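Local coordinates for protein cytolethal distending toxin subunit B (Escherichia coli, PDB 2F1N) that nicks DNA as the endonuclease subunit of a tripartite toxin, damage that very probably underlies the G2/M arrest and distension of intoxicated cells, at residues R68-P73 and D118-L123; E206-A211 and L237-V242. All coordinates share one frame; numbering follows the deposited sequence.

Contacts 1 and 2 lie on opposite sides of the centre of the chain, their own centres 28 Å apart and their nearest atoms about 16 Å apart, so neither touches the other. A shared sheet connects them: strands 119-123 and 205-208 are the two outermost strands of the same six-stranded sheet. At contact 1 the first of these edges is met by the loop 68-73, which follows strand 64-65 of the eight-stranded sheet; at contact 2 the second edge and its continuation meet strand 237-241, an outermost strand of that other sheet. Both contacts therefore join the two layers of the DNase I-like sandwich at their margins, chiefly through apolar side chains and bridging waters.

Contact 1 of 2, residues R68-P73 and D118-L123. Unlike the reference sequence in segment 68-73: R68 (reference Thr), V69 (reference Leu).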
# COMPACT_ATOMS: atom_id res chain seq x y z
N ARG A 68 -5.93 -0.06 19.79
CA ARG A 68 -7.09 0.41 19.01
C ARG A 68 -7.97 -0.79 18.59
O ARG A 68 -7.46 -1.85 18.12
CB ARG A 68 -6.62 1.17 17.75
CG ARG A 68 -7.75 1.63 16.84
CD ARG A 68 -7.23 2.53 15.75
NE ARG A 68 -8.27 3.07 14.86
CZ ARG A 68 -8.07 4.10 14.05
NH1 ARG A 68 -6.86 4.75 14.01
NH2 ARG A 68 -9.10 4.49 13.30
N VAL A 69 -9.28 -0.64 18.77
CA VAL A 69 -10.22 -1.70 18.34
C VAL A 69 -10.60 -1.51 16.87
O VAL A 69 -11.17 -0.48 16.49
CB VAL A 69 -11.45 -1.87 19.31
CG1 VAL A 69 -10.98 -1.92 20.78
CG2 VAL A 69 -12.39 -0.76 19.16
N ILE A 70 -10.21 -2.46 16.03
CA ILE A 70 -10.38 -2.33 14.59
C ILE A 70 -11.35 -3.39 14.10
O ILE A 70 -11.06 -4.61 14.22
CB ILE A 70 -9.02 -2.49 13.84
CG1 ILE A 70 -8.02 -1.40 14.27
CG2 ILE A 70 -9.23 -2.43 12.34
CD1 ILE A 70 -6.49 -1.67 13.79
N PRO A 71 -12.48 -2.97 13.52
CA PRO A 71 -13.43 -3.97 13.02
C PRO A 71 -12.79 -4.74 11.88
O PRO A 71 -12.10 -4.16 11.03
CB PRO A 71 -14.65 -3.14 12.55
CG PRO A 71 -14.47 -1.79 13.14
CD PRO A 71 -12.96 -1.58 13.32
N SER A 72 -12.97 -6.07 11.88
CA SER A 72 -12.32 -6.90 10.88
C SER A 72 -13.09 -8.21 10.72
O SER A 72 -13.52 -8.76 11.74
CB SER A 72 -10.90 -7.23 11.32
OG SER A 72 -10.32 -8.13 10.40
N PRO A 73 -13.23 -8.70 9.48
CA PRO A 73 -13.95 -9.98 9.23
C PRO A 73 -13.01 -11.16 9.47
O PRO A 73 -12.72 -11.94 8.56
CB PRO A 73 -14.36 -9.88 7.76
CG PRO A 73 -13.19 -9.09 7.10
CD PRO A 73 -12.72 -8.10 8.22
N ASP A 118 -7.78 7.84 10.31
CA ASP A 118 -9.14 8.13 10.79
C ASP A 118 -10.03 6.90 10.84
O ASP A 118 -10.94 6.79 11.69
CB ASP A 118 -9.79 9.23 9.94
CG ASP A 118 -8.99 10.53 10.02
OD1 ASP A 118 -8.46 10.85 11.11
OD2 ASP A 118 -8.81 11.30 9.06
N GLU A 119 -9.78 6.00 9.91
CA GLU A 119 -10.58 4.77 9.80
C GLU A 119 -9.65 3.70 9.21
O GLU A 119 -8.73 4.00 8.45
CB GLU A 119 -11.82 5.04 8.90
CG GLU A 119 -12.90 3.98 8.89
CD GLU A 119 -14.16 4.44 8.16
OE1 GLU A 119 -14.15 5.45 7.40
OE2 GLU A 119 -15.15 3.74 8.35
N VAL A 120 -9.88 2.46 9.62
CA VAL A 120 -9.13 1.33 9.05
C VAL A 120 -10.06 0.39 8.31
O VAL A 120 -11.11 -0.00 8.87
CB VAL A 120 -8.39 0.57 10.14
CG1 VAL A 120 -7.44 -0.53 9.47
CG2 VAL A 120 -7.60 1.55 10.98
N PHE A 121 -9.67 0.01 7.10
CA PHE A 121 -10.45 -0.93 6.24
C PHE A 121 -9.73 -2.28 6.11
O PHE A 121 -8.53 -2.32 5.86
CB PHE A 121 -10.68 -0.38 4.84
CG PHE A 121 -11.34 0.96 4.82
CD1 PHE A 121 -12.53 1.18 5.47
CD2 PHE A 121 -10.71 2.03 4.18
CE1 PHE A 121 -13.13 2.47 5.46
CE2 PHE A 121 -11.31 3.30 4.20
CZ PHE A 121 -12.51 3.50 4.81
N VAL A 122 -10.47 -3.38 6.27
CA VAL A 122 -9.93 -4.70 6.08
C VAL A 122 -10.92 -5.44 5.19
O VAL A 122 -12.06 -5.72 5.61
CB VAL A 122 -9.86 -5.48 7.40
CG1 VAL A 122 -9.01 -6.71 7.12
CG2 VAL A 122 -9.26 -4.61 8.52
N LEU A 123 -10.50 -5.72 3.96
CA LEU A 123 -11.34 -6.42 3.00
C LEU A 123 -10.79 -7.85 2.76
O LEU A 123 -9.57 -8.08 2.75
CB LEU A 123 -11.46 -5.62 1.69
CG LEU A 123 -11.69 -4.08 1.86
CD1 LEU A 123 -11.86 -3.41 0.53
CD2 LEU A 123 -12.87 -3.72 2.76
O HOH W 1 -12.39 -2.37 9.04
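The guanidinium of R68 lies flat over V120: CG2 of V120 sits 4.0 Å above the plane, over its centre, so the methyl meets a face and not an edge. The R68 chain reaches there fully extended, with CG anti to the backbone N (chi1 177°). At the edge of the group, NH2 of R68 comes 3.4 Å from O of D118. NH1 forms a salt bridge with E79 and a hydrogen bond to A117 O, and NH2 too is hydrogen-bonded just beyond the segments, bonds that should restrict rotation of the flat group.

I70 meets V120 from another direction, roughly at right angles to that of R68. Its CG2 branch does the touching, 3.8 Å from CB of V120, the two side chains running askew. V120 and V122 point toward the loop and F121 toward the opposite side, the alternation of a beta strand. This strand, 119-123, is an outermost one of a sheet in the DNase I-like fold, paired on its inner side with strand 133-138, where D118 and E119 share R137 as their partner in a classic beta bulge. Segment 68-73 passes over the face that carries V120 and V122, toward the edge away from strand 133-138, in roughly the same direction (32° apart end to end), with no clear direct hydrogen bond between the segments. One water bridges two carbonyls, donating to O of P71 and to O of V120, 2.7 Å from each.

Further along, V122 is met on both methyls. CG1 lies 3.8 Å from OG of S72, whose hydroxyl is hydrogen-bonded to I75 O, and CG2 lies 3.8 Å from the carbonyl O of P71. The ring of P73 arrives by its CD corner, 4.0 Å from CB of V122.

Contact 2 of 2, residues E206-A211 and L237-V242; sequences EIISPA and LQAGIV
I208 and P210 meet L237, A239 and I241 where the margins of the two sheets of the DNase I-like sandwich come together. Strand 206-208 is bonded to strand 222-228 of one sheet and strand 237-241 to strand 257-261 of the other. Their axes approach to 7.5 Å at 33°, and no direct hydrogen bond joins the segments.

Apolar contacts do most of the work. I208 uses both its branches: chi1 (-51°) sets CG1 anti to the carbonyl carbon, and the extended chi2 (154°) carries CD1 on to CD1 of L237 at 3.7 Å, the two chains meeting at a slant, while CG2 rests on the backbone, 3.6 Å from N of A239. The methyl of A239 is directed at the main chain, with its CB 3.5 Å from N of P210 and equally near C of S209. The P210 and I241 side chains cross at about a right angle, CD1 of I241 lying 3.7 Å from CG of P210. I241 sets out along the interface, and it is the end of its chain that turns in to the proline. V257 of strand 257-261 touches P210, A239 and I241 alike.

Polar links are indirect or weak. One water accepts from N of A239 and donates to O of S209. CA of P210 makes a CA-H...O contact with O of A239, bent at the hydrogen. That same carbonyl takes a stronger partner: a second water donates to O of A239 at 2.8 Å and accepts from N of A211 at 3.0 Å.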
# COMPACT_ATOMS: atom_id res chain seq x y z
N GLU A 206 -7.34 5.22 -12.64
CA GLU A 206 -6.18 5.33 -13.53
C GLU A 206 -5.04 4.54 -12.90
O GLU A 206 -4.88 4.52 -11.67
CB GLU A 206 -5.78 6.81 -13.70
CG GLU A 206 -5.44 7.52 -12.42
CD GLU A 206 -5.21 9.02 -12.58
OE1 GLU A 206 -5.27 9.51 -13.73
OE2 GLU A 206 -4.94 9.68 -11.54
N ILE A 207 -4.26 3.89 -13.74
CA ILE A 207 -3.09 3.17 -13.24
C ILE A 207 -1.90 4.12 -13.29
O ILE A 207 -1.69 4.76 -14.31
CB ILE A 207 -2.89 1.89 -14.06
CG1 ILE A 207 -4.10 0.94 -13.83
CG2 ILE A 207 -1.59 1.21 -13.66
CD1 ILE A 207 -4.03 -0.33 -14.60
N ILE A 208 -1.16 4.24 -12.19
CA ILE A 208 0.03 5.11 -12.14
C ILE A 208 1.25 4.21 -11.94
O ILE A 208 1.46 3.67 -10.86
CB ILE A 208 -0.13 6.18 -11.01
CG1 ILE A 208 -1.47 6.89 -11.14
CG2 ILE A 208 1.01 7.24 -11.01
CD1 ILE A 208 -1.97 7.45 -9.84
N SER A 209 2.07 4.07 -12.98
CA SER A 209 3.17 3.10 -12.95
C SER A 209 4.43 3.75 -13.45
O SER A 209 4.37 4.66 -14.28
CB SER A 209 2.86 1.85 -13.79
OG SER A 209 2.45 2.24 -15.08
N PRO A 210 5.59 3.28 -12.96
CA PRO A 210 6.86 3.87 -13.39
C PRO A 210 7.27 3.32 -14.77
O PRO A 210 6.87 2.25 -15.19
CB PRO A 210 7.84 3.44 -12.29
CG PRO A 210 7.34 2.09 -11.83
CD PRO A 210 5.79 2.17 -11.99
N ALA A 211 8.08 4.09 -15.47
CA ALA A 211 8.52 3.63 -16.77
C ALA A 211 9.48 2.40 -16.71
O ALA A 211 9.55 1.54 -17.65
CB ALA A 211 9.07 4.78 -17.57
N LEU A 237 -0.65 12.64 -11.18
CA LEU A 237 0.33 11.88 -10.40
C LEU A 237 1.25 11.11 -11.28
O LEU A 237 0.86 10.68 -12.37
CB LEU A 237 -0.35 10.92 -9.42
CG LEU A 237 -1.25 11.55 -8.37
CD1 LEU A 237 -2.12 10.44 -7.72
CD2 LEU A 237 -0.39 12.28 -7.31
N GLN A 238 2.49 10.92 -10.81
CA GLN A 238 3.44 10.09 -11.54
C GLN A 238 4.17 9.15 -10.59
O GLN A 238 4.34 9.43 -9.41
CB GLN A 238 4.45 10.94 -12.36
CG GLN A 238 3.75 11.79 -13.44
CD GLN A 238 4.02 11.35 -14.89
OE1 GLN A 238 3.10 10.89 -15.60
NE2 GLN A 238 5.26 11.54 -15.35
N ALA A 239 4.53 8.00 -11.10
CA ALA A 239 5.30 7.01 -10.30
C ALA A 239 6.76 6.96 -10.73
O ALA A 239 7.06 7.10 -11.93
CB ALA A 239 4.68 5.63 -10.50
N GLY A 240 7.67 6.73 -9.80
CA GLY A 240 9.06 6.53 -10.17
C GLY A 240 9.75 5.57 -9.24
O GLY A 240 9.18 5.22 -8.19
N ILE A 241 10.96 5.14 -9.60
CA ILE A 241 11.68 4.21 -8.74
C ILE A 241 12.40 5.02 -7.67
O ILE A 241 13.20 5.92 -8.01
CB ILE A 241 12.68 3.37 -9.55
CG1 ILE A 241 12.03 2.65 -10.74
CG2 ILE A 241 13.38 2.35 -8.59
CD1 ILE A 241 10.75 1.82 -10.36
N VAL A 242 12.08 4.80 -6.38
CA VAL A 242 12.78 5.52 -5.33
C VAL A 242 14.20 4.89 -5.30
O VAL A 242 14.32 3.68 -5.30
CB VAL A 242 12.16 5.35 -3.92
CG1 VAL A 242 12.92 6.24 -2.92
CG2 VAL A 242 10.67 5.69 -3.91
O HOH W 2 3.92 7.57 -13.87
O HOH W 3 8.77 6.73 -14.16